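Crov588 (Cafeteriavirus, PDB 6NYR) is of unknown function but builds a circular leucine-rich repeat solenoid from a long run of FNIP repeats. Local coordinates at residues T188-G193 against N203-S208. Sequence-based numbering, arbitrary orientation. Where two conformers were deposited one is given.
Sequences TYLEFG and NVLPNS
L190 holds its CG anti to the backbone N (chi1 178°), while L205 sets CG anti to its own carbonyl carbon (chi1 -64°), and these torsions turn the two branches toward each other inside one coil of a leucine-rich repeat solenoid of the FNIP type. The coil illustrates how such repeats close: the short strand 189-191 forms one wall, the irregular return segment 203-208 faces it, and one leucine from each reaches across between them. The side chains cross at about a right angle and meet through one methyl from each. Both are buried, and both also pack on L212 of the following strand, which joins this coil to the next one; L168 flanks L190 from the preceding strand.

At the other end of the contact the two backbones come closer, with the CA atoms of T188 and S208 5.6 Å apart. T188 lays CA and CG2 against the carbonyl oxygen of S208, each 3.8 Å from that O, without a hydrogen bond. The hydroxyls serve other backbone carbonyls: T188 OG1 bonds to T166 O, and S208 OG to the carbonyls of N185 and L187, just ahead of the strand. Between the leucines, CD2 of L190 lies 3.9 Å from CD2 of L205.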
ATOM      1  N   THR A 188       9.222  28.752   0.422  1.00 51.23           N
ATOM      2  CA  THR A 188       8.632  28.065   1.559  1.00 49.26           C
ATOM      3  C   THR A 188       9.132  26.638   1.735  1.00 48.37           C
ATOM      4  O   THR A 188       9.246  26.176   2.873  1.00 46.20           O
ATOM      5  CB  THR A 188       7.101  28.014   1.422  1.00 52.77           C
ATOM      6  OG1 THR A 188       6.748  27.232   0.273  1.00 56.61           O
ATOM      7  CG2 THR A 188       6.522  29.409   1.272  1.00 51.39           C
ATOM      8  N   TYR A 189       9.410  25.927   0.643  0.50 49.52           N
ATOM      9  CA  TYR A 189       9.938  24.566   0.679  0.50 47.25           C
ATOM     10  C   TYR A 189      11.329  24.572   0.054  0.50 48.37           C
ATOM     11  O   TYR A 189      11.488  24.985  -1.101  0.50 47.08           O
ATOM     12  CB  TYR A 189       9.023  23.598  -0.083  0.50 47.14           C
ATOM     13  CG  TYR A 189       7.737  23.226   0.619  0.50 46.03           C
ATOM     14  CD1 TYR A 189       6.837  24.200   1.031  0.50 47.72           C
ATOM     15  CD2 TYR A 189       7.410  21.896   0.846  0.50 45.35           C
ATOM     16  CE1 TYR A 189       5.657  23.862   1.667  0.50 47.48           C
ATOM     17  CE2 TYR A 189       6.230  21.546   1.481  0.50 45.39           C
ATOM     18  CZ  TYR A 189       5.359  22.531   1.886  0.50 45.78           C
ATOM     19  OH  TYR A 189       4.188  22.183   2.518  0.50 46.85           O
ATOM     20  N   LEU A 190      12.328  24.113   0.805  1.00 45.15           N
ATOM     21  CA  LEU A 190      13.693  23.984   0.298  1.00 45.54           C
ATOM     22  C   LEU A 190      14.179  22.574   0.588  1.00 44.77           C
ATOM     23  O   LEU A 190      14.150  22.131   1.742  1.00 41.50           O
ATOM     24  CB  LEU A 190      14.627  25.018   0.929  1.00 46.58           C
ATOM     25  CG  LEU A 190      16.102  24.963   0.518  1.00 47.06           C
ATOM     26  CD1 LEU A 190      16.267  25.033  -0.993  1.00 46.90           C
ATOM     27  CD2 LEU A 190      16.899  26.086   1.192  1.00 41.94           C
ATOM     28  N   GLU A 191      14.607  21.867  -0.456  1.00 47.11           N
ATOM     29  CA  GLU A 191      15.160  20.527  -0.309  1.00 49.87           C
ATOM     30  C   GLU A 191      16.519  20.450  -0.987  1.00 46.80           C
ATOM     31  O   GLU A 191      16.628  20.673  -2.197  1.00 49.80           O
ATOM     32  CB  GLU A 191      14.229  19.461  -0.896  1.00 49.70           C
ATOM     33  CG  GLU A 191      14.786  18.056  -0.709  1.00 51.78           C
ATOM     34  CD  GLU A 191      13.817  16.965  -1.097  1.00 52.75           C
ATOM     35  OE1 GLU A 191      12.628  17.271  -1.327  1.00 51.81           O
ATOM     36  OE2 GLU A 191      14.250  15.795  -1.171  1.00 56.21           O
ATOM     37  N   PHE A 192      17.547  20.127  -0.209  1.00 45.04           N
ATOM     38  CA  PHE A 192      18.866  19.827  -0.743  1.00 46.22           C
ATOM     39  C   PHE A 192      18.999  18.334  -1.023  1.00 44.39           C
ATOM     40  O   PHE A 192      18.331  17.497  -0.411  1.00 44.71           O
ATOM     41  CB  PHE A 192      19.963  20.268   0.224  1.00 44.61           C
ATOM     42  CG  PHE A 192      20.109  21.754   0.333  1.00 47.47           C
ATOM     43  CD1 PHE A 192      20.690  22.479  -0.693  1.00 48.26           C
ATOM     44  CD2 PHE A 192      19.662  22.427   1.457  1.00 47.94           C
ATOM     45  CE1 PHE A 192      20.824  23.848  -0.599  1.00 48.73           C
ATOM     46  CE2 PHE A 192      19.794  23.796   1.557  1.00 48.02           C
ATOM     47  CZ  PHE A 192      20.374  24.506   0.529  1.00 50.25           C
ATOM     48  N   GLY A 193      19.893  18.010  -1.958  1.00 46.96           N
ATOM     49  CA  GLY A 193      20.092  16.650  -2.397  1.00 46.43           C
ATOM     50  C   GLY A 193      21.294  15.992  -1.742  1.00 46.45           C
ATOM     51  O   GLY A 193      21.877  16.495  -0.779  1.00 43.79           O
ATOM     52  N   ASN A 203      21.114  35.299   7.338  1.00 64.80           N
ATOM     53  CA  ASN A 203      20.534  36.075   6.247  1.00 67.17           C
ATOM     54  C   ASN A 203      20.624  35.352   4.908  1.00 63.78           C
ATOM     55  O   ASN A 203      20.574  35.987   3.848  1.00 64.86           O
ATOM     56  CB  ASN A 203      21.198  37.452   6.137  1.00 72.17           C
ATOM     57  CG  ASN A 203      21.035  38.279   7.397  1.00 77.39           C
ATOM     58  OD1 ASN A 203      19.947  38.355   7.967  1.00 78.44           O
ATOM     59  ND2 ASN A 203      22.121  38.902   7.842  1.00 80.76           N
ATOM     60  N   VAL A 204      20.761  34.032   4.942  1.00 59.65           N
ATOM     61  CA  VAL A 204      20.733  33.213   3.740  1.00 56.36           C
ATOM     62  C   VAL A 204      19.376  32.549   3.549  1.00 56.05           C
ATOM     63  O   VAL A 204      18.847  32.526   2.439  1.00 56.63           O
ATOM     64  CB  VAL A 204      21.865  32.164   3.794  1.00 55.48           C
ATOM     65  CG1 VAL A 204      21.726  31.168   2.660  1.00 53.61           C
ATOM     66  CG2 VAL A 204      23.226  32.852   3.750  1.00 56.21           C
ATOM     67  N   LEU A 205      18.809  31.998   4.611  1.00 56.88           N
ATOM     68  CA  LEU A 205      17.476  31.406   4.541  1.00 57.82           C
ATOM     69  C   LEU A 205      16.419  32.497   4.676  1.00 60.30           C
ATOM     70  O   LEU A 205      16.489  33.308   5.606  1.00 61.24           O
ATOM     71  CB  LEU A 205      17.302  30.353   5.627  1.00 53.30           C
ATOM     72  CG  LEU A 205      18.227  29.137   5.487  1.00 49.15           C
ATOM     73  CD1 LEU A 205      18.052  28.189   6.660  1.00 49.95           C
ATOM     74  CD2 LEU A 205      17.991  28.424   4.164  1.00 46.17           C
ATOM     75  N   PRO A 206      15.445  32.558   3.770  1.00 60.95           N
ATOM     76  CA  PRO A 206      14.489  33.671   3.792  1.00 61.87           C
ATOM     77  C   PRO A 206      13.503  33.567   4.945  1.00 59.64           C
ATOM     78  O   PRO A 206      13.314  32.516   5.559  1.00 55.57           O
ATOM     79  CB  PRO A 206      13.777  33.561   2.437  1.00 61.34           C
ATOM     80  CG  PRO A 206      13.867  32.109   2.090  1.00 60.92           C
ATOM     81  CD  PRO A 206      15.173  31.611   2.669  1.00 59.80           C
ATOM     82  N   ASN A 207      12.846  34.700   5.208  1.00 65.39           N
ATOM     83  CA  ASN A 207      11.927  34.848   6.326  1.00 67.69           C
ATOM     84  C   ASN A 207      10.622  34.096   6.142  1.00 62.30           C
ATOM     85  O   ASN A 207       9.758  34.166   7.023  1.00 63.12           O
ATOM     86  CB  ASN A 207      11.597  36.330   6.516  1.00 73.32           C
ATOM     87  CG  ASN A 207      10.704  36.874   5.398  1.00 77.54           C
ATOM     88  OD1 ASN A 207      10.619  36.285   4.314  1.00 75.62           O
ATOM     89  ND2 ASN A 207      10.032  37.990   5.662  1.00 81.27           N
ATOM     90  N   SER A 208      10.461  33.382   5.035  1.00 60.29           N
ATOM     91  CA  SER A 208       9.214  32.704   4.724  1.00 61.13           C
ATOM     92  C   SER A 208       9.332  31.191   4.682  1.00 58.50           C
ATOM     93  O   SER A 208       8.323  30.515   4.449  1.00 60.74           O
ATOM     94  CB  SER A 208       8.683  33.205   3.375  1.00 64.38           C
ATOM     95  OG  SER A 208       9.695  33.109   2.382  1.00 65.35           O
TER